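Local coordinates for beta-glucanase (Bacteroides thetaiotaomicron, PDB 6EUG), which probably hydrolyses beta-1,3-linked galactans of arabinogalactan through the family 43 glycoside hydrolase domain of this chain, the C-terminal part of a longer protein, at residues His227-Glu232 / Thr236-Glu241; Arg255-Gly260 / Arg290-Asp295. All blocks are in the same frame, centred on the assembly; numbering follows the deposited sequence. Where two conformers were deposited one is given.

Interaction 1. Residues His227-Glu232 / Thr236-Glu241; sequences HIYSSE and TLQIAE
Tyr229 carries its ring between its backbone N and carbonyl carbon (chi1 56°), while Gln238 sets CG beside its backbone N and then runs out extended; the two torsions swing Tyr229 OH to within 2.7 Å of Gln238 OE1. The hydroxyl donates in the carbonyl plane, on a lone pair, although the ring and amide planes stand 70° apart. The other end of the amide gives an in-plane N-H, Gln238 NE2 lying 3.0 Å from Glu232 OE2 and using the anti lone pair of that oxygen; Gln210 accepts a further bond from NE2. The other oxygen of that carboxylate, Glu232 OE1, takes Thr236 OG1 (2.8 Å) from above the carboxylate plane. On the same face the Ala240 methyl meets the ring edge, CB 4.0 Å from Tyr229 CE1. Along one strand, Tyr229 CD1 lies over the centre of the His227 imidazole, 3.5 Å above its plane, while His227 ND1 bonds His249 NE2. On the opposite face Ile228 and Ile239 lie side by side, CG1 of the first 4.1 Å from CG2 of the second. The backbone between both sets is a beta hairpin, with antiparallel hydrogen-bonded pairs at His227-Ala240, Tyr229-Gln238 and Ser231-Thr236; Tyr229 N to Gln238 O and Gln238 N to Tyr229 O are both 2.9 Å. These are the two middle strands of one blade in the five-bladed beta-propeller of family 43. The chemistry implies that both ends of the buried Gln238 amide are satisfied, which fixes its rotation, and that Glu232, also paired with Arg255, probably remains ionised.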
# COMPACT_ATOMS: atom_id res chain seq x y z
N HIS A 227 -6.29 2.11 7.47
CA HIS A 227 -5.72 0.98 6.69
C HIS A 227 -6.55 0.86 5.37
O HIS A 227 -7.77 0.61 5.41
CB HIS A 227 -5.75 -0.29 7.54
CG HIS A 227 -5.29 -1.55 6.85
ND1 HIS A 227 -5.85 -2.78 7.11
CD2 HIS A 227 -4.34 -1.76 5.92
CE1 HIS A 227 -5.25 -3.70 6.37
NE2 HIS A 227 -4.33 -3.09 5.63
N ILE A 228 -5.87 1.06 4.25
CA ILE A 228 -6.47 1.13 2.91
C ILE A 228 -5.96 -0.11 2.16
O ILE A 228 -4.74 -0.30 2.09
CB ILE A 228 -6.10 2.41 2.17
CG1 ILE A 228 -6.68 3.64 2.92
CG2 ILE A 228 -6.70 2.39 0.76
CD1 ILE A 228 -6.06 4.96 2.60
N TYR A 229 -6.84 -0.94 1.65
CA TYR A 229 -6.38 -2.22 1.03
C TYR A 229 -7.25 -2.76 -0.09
O TYR A 229 -8.45 -2.50 -0.13
CB TYR A 229 -6.19 -3.29 2.13
CG TYR A 229 -7.47 -3.51 2.97
CD1 TYR A 229 -7.78 -2.66 4.05
CD2 TYR A 229 -8.41 -4.51 2.62
CE1 TYR A 229 -8.95 -2.84 4.77
CE2 TYR A 229 -9.58 -4.69 3.35
CZ TYR A 229 -9.88 -3.83 4.39
OH TYR A 229 -11.06 -3.98 5.08
N SER A 230 -6.63 -3.54 -0.98
CA SER A 230 -7.34 -4.26 -2.02
C SER A 230 -7.97 -5.52 -1.39
O SER A 230 -7.29 -6.33 -0.76
CB SER A 230 -6.39 -4.62 -3.18
OG SER A 230 -5.78 -3.46 -3.73
N SER A 231 -9.28 -5.67 -1.56
CA SER A 231 -10.09 -6.72 -0.90
C SER A 231 -10.98 -7.49 -1.90
O SER A 231 -10.93 -7.23 -3.10
CB SER A 231 -11.00 -6.06 0.17
OG SER A 231 -11.54 -6.99 1.10
N GLU A 232 -11.79 -8.44 -1.42
CA GLU A 232 -12.75 -9.14 -2.28
C GLU A 232 -12.07 -9.73 -3.56
O GLU A 232 -12.44 -9.42 -4.70
CB GLU A 232 -13.90 -8.18 -2.63
CG GLU A 232 -14.58 -7.51 -1.45
CD GLU A 232 -15.67 -6.48 -1.79
OE1 GLU A 232 -16.33 -6.57 -2.88
OE2 GLU A 232 -15.84 -5.51 -0.97
N THR A 236 -12.13 -4.95 -5.14
CA THR A 236 -12.78 -3.79 -4.49
C THR A 236 -11.82 -3.21 -3.47
O THR A 236 -11.18 -4.00 -2.72
CB THR A 236 -14.07 -4.28 -3.77
OG1 THR A 236 -14.93 -4.96 -4.73
CG2 THR A 236 -14.83 -3.12 -3.12
N LEU A 237 -11.72 -1.87 -3.39
CA LEU A 237 -10.91 -1.24 -2.32
C LEU A 237 -11.74 -1.10 -1.04
O LEU A 237 -12.94 -0.82 -1.11
CB LEU A 237 -10.44 0.16 -2.69
CG LEU A 237 -9.31 0.29 -3.69
CD1 LEU A 237 -9.22 1.74 -4.09
CD2 LEU A 237 -7.99 -0.19 -3.08
N GLN A 238 -11.09 -1.31 0.12
CA GLN A 238 -11.72 -1.01 1.42
C GLN A 238 -10.85 -0.06 2.25
O GLN A 238 -9.61 -0.07 2.10
CB GLN A 238 -12.09 -2.30 2.19
CG GLN A 238 -13.19 -3.12 1.52
CD GLN A 238 -13.52 -4.43 2.23
OE1 GLN A 238 -13.00 -4.69 3.33
NE2 GLN A 238 -14.37 -5.28 1.60
N ILE A 239 -11.51 0.80 3.06
CA ILE A 239 -10.84 1.77 3.94
C ILE A 239 -11.39 1.53 5.33
O ILE A 239 -12.60 1.67 5.53
CB ILE A 239 -11.13 3.23 3.54
CG1 ILE A 239 -10.75 3.45 2.07
CG2 ILE A 239 -10.40 4.21 4.47
CD1 ILE A 239 -10.93 4.88 1.55
N ALA A 240 -10.49 1.14 6.26
CA ALA A 240 -10.85 0.72 7.64
C ALA A 240 -10.16 1.58 8.70
O ALA A 240 -8.93 1.71 8.72
CB ALA A 240 -10.49 -0.74 7.84
N GLU A 241 -10.95 2.14 9.61
CA GLU A 241 -10.43 2.86 10.76
C GLU A 241 -9.62 1.96 11.73
O GLU A 241 -10.08 0.87 12.10
CB GLU A 241 -11.61 3.50 11.49
CG GLU A 241 -11.26 4.39 12.68
CD GLU A 241 -12.47 4.79 13.50
OE1 GLU A 241 -13.28 3.89 13.89
OE2 GLU A 241 -12.61 6.00 13.77

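Interaction 2. Residues Arg255-Gly260 / Arg290-Asp295; sequences RIFPGG and RLLTAD
Phe257 and Leu292 meet between neighbouring blades of the beta-propeller, and a few residues on, Gly260 meets Arg290. Both leucine methyls reach the phenyl ring: Leu292 CD2 sits over its face, 4.3 Å from the centroid and 27° off the normal, while Leu292 CD1 lies 3.9 Å from Phe257 CE2. The two side chains slide past each other in opposite directions; CD2 over the face makes a CH-pi contact, and CD1 adds apolar packing. The polar half is a single direct bond, Arg290 NH1 to Gly260 O at 3.0 Å, with an almost straight N-H (177°). The carbonyl oxygen lies in the guanidinium plane, at its edge. To get there the arginine chain bends at chi2 (93°), which carries the guanidinium across to the turn; NH1 also donates to Asn262 OD1.

One shell out, a type II beta turn from Phe257 to Gly260 presents both partners, closed by Gly260 N to Phe257 O at 3.0 Å. Its third position is Gly259, whose backbone angles suit a glycine. The turn follows strand 252-256, at the edge of one blade, while strand 290-294 lies inside the next and is bonded to Met276 and Thr278 along its backbone. Trp301 and Gln303 also pack on Phe257. At the polar end, one water accepts from Arg290 NH2 at 2.9 Å and donates to Gly260 O at 3.1 Å.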
# COMPACT_ATOMS: atom_id res chain seq x y z
N ARG A 255 -16.39 0.39 1.57
CA ARG A 255 -15.92 -0.27 0.35
C ARG A 255 -16.21 0.66 -0.84
O ARG A 255 -17.27 1.30 -0.91
CB ARG A 255 -16.58 -1.67 0.19
CG ARG A 255 -18.07 -1.70 -0.10
CD ARG A 255 -18.63 -3.12 -0.07
NE ARG A 255 -18.28 -3.95 -1.23
CZ ARG A 255 -19.02 -4.11 -2.33
NH1 ARG A 255 -20.18 -3.49 -2.48
NH2 ARG A 255 -18.59 -4.95 -3.28
N ILE A 256 -15.24 0.78 -1.75
CA ILE A 256 -15.33 1.71 -2.87
C ILE A 256 -14.85 1.06 -4.16
O ILE A 256 -14.01 0.14 -4.17
CB ILE A 256 -14.58 3.04 -2.62
CG1 ILE A 256 -13.08 2.79 -2.27
CG2 ILE A 256 -15.26 3.86 -1.51
CD1 ILE A 256 -12.24 4.06 -2.22
N PHE A 257 -15.40 1.54 -5.28
CA PHE A 257 -15.06 1.01 -6.62
C PHE A 257 -15.15 -0.49 -6.75
O PHE A 257 -14.20 -1.15 -7.21
CB PHE A 257 -13.69 1.58 -7.16
CG PHE A 257 -13.64 3.08 -7.11
CD1 PHE A 257 -14.41 3.81 -8.02
CD2 PHE A 257 -12.91 3.75 -6.13
CE1 PHE A 257 -14.48 5.19 -7.94
CE2 PHE A 257 -12.98 5.14 -6.05
CZ PHE A 257 -13.78 5.85 -6.96
N PRO A 258 -16.32 -1.06 -6.37
CA PRO A 258 -16.44 -2.50 -6.49
C PRO A 258 -16.36 -3.03 -7.92
O PRO A 258 -17.07 -2.56 -8.83
CB PRO A 258 -17.77 -2.82 -5.82
CG PRO A 258 -18.55 -1.54 -5.85
CD PRO A 258 -17.52 -0.44 -5.79
N GLY A 259 -15.51 -4.03 -8.11
CA GLY A 259 -15.23 -4.55 -9.43
C GLY A 259 -14.20 -3.77 -10.24
O GLY A 259 -13.87 -4.18 -11.36
N GLY A 260 -13.69 -2.67 -9.69
CA GLY A 260 -12.72 -1.81 -10.38
C GLY A 260 -11.27 -2.29 -10.48
O GLY A 260 -10.48 -1.72 -11.27
N ARG A 290 -4.76 5.38 -12.08
CA ARG A 290 -6.04 6.03 -11.80
C ARG A 290 -5.82 7.08 -10.69
O ARG A 290 -4.94 6.88 -9.79
CB ARG A 290 -7.10 5.01 -11.32
CG ARG A 290 -7.35 3.82 -12.29
CD ARG A 290 -6.52 2.58 -12.03
NE ARG A 290 -6.89 1.54 -12.98
CZ ARG A 290 -7.79 0.57 -12.80
NH1 ARG A 290 -8.46 0.43 -11.66
NH2 ARG A 290 -8.00 -0.27 -13.80
N LEU A 291 -6.60 8.16 -10.75
CA LEU A 291 -6.69 9.16 -9.67
C LEU A 291 -8.08 9.10 -9.02
O LEU A 291 -9.09 9.17 -9.72
CB LEU A 291 -6.43 10.57 -10.19
CG LEU A 291 -6.46 11.72 -9.20
CD1 LEU A 291 -5.36 11.51 -8.15
CD2 LEU A 291 -6.29 13.06 -9.89
N LEU A 292 -8.11 8.97 -7.69
CA LEU A 292 -9.35 8.91 -6.92
C LEU A 292 -9.39 10.07 -5.91
O LEU A 292 -8.34 10.45 -5.39
CB LEU A 292 -9.52 7.58 -6.23
CG LEU A 292 -9.07 6.30 -7.00
CD1 LEU A 292 -9.13 5.08 -6.10
CD2 LEU A 292 -9.94 6.07 -8.24
N THR A 293 -10.57 10.61 -5.64
CA THR A 293 -10.70 11.75 -4.69
C THR A 293 -11.96 11.69 -3.83
O THR A 293 -13.03 11.16 -4.27
CB THR A 293 -10.57 13.10 -5.44
OG1 THR A 293 -10.46 14.22 -4.54
CG2 THR A 293 -11.78 13.32 -6.37
N ALA A 294 -11.84 12.26 -2.62
CA ALA A 294 -12.96 12.46 -1.70
C ALA A 294 -12.76 13.71 -0.83
O ALA A 294 -11.61 14.17 -0.63
CB ALA A 294 -13.17 11.25 -0.79
N ASP A 295 -13.87 14.24 -0.32
CA ASP A 295 -13.82 15.34 0.68
C ASP A 295 -13.95 14.91 2.14
O ASP A 295 -14.01 15.78 3.04
CB ASP A 295 -14.86 16.44 0.34
CG ASP A 295 -14.56 17.15 -1.01
OD1 ASP A 295 -13.43 17.12 -1.50
OD2 ASP A 295 -15.48 17.76 -1.59
O HOH W 1 -9.75 -2.59 -14.17

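The two contacts follow in series along the chain, their centres about 10 Å apart on the same side of its centre. Interaction 1 pairs the middle strands of the four-stranded blade 215-256; interaction 2 starts from the turn that follows that blade's last strand, 252-256, and crosses to the next blade, 265-304. Strands 236-242 and 252-256 are neighbours in one sheet, probably hydrogen-bonded at Leu237 O and Ile256 N (2.9 Å), and a salt bridge, Glu232 OE1 to Arg255 NH2 at 2.8 Å, joins the two sites. Interaction 1, the more buried, is closer to the ligand: Ser230 bonds through its backbone to Asp214, which lines the glucoimidazole pocket. Interaction 2 belongs to the seam between blades.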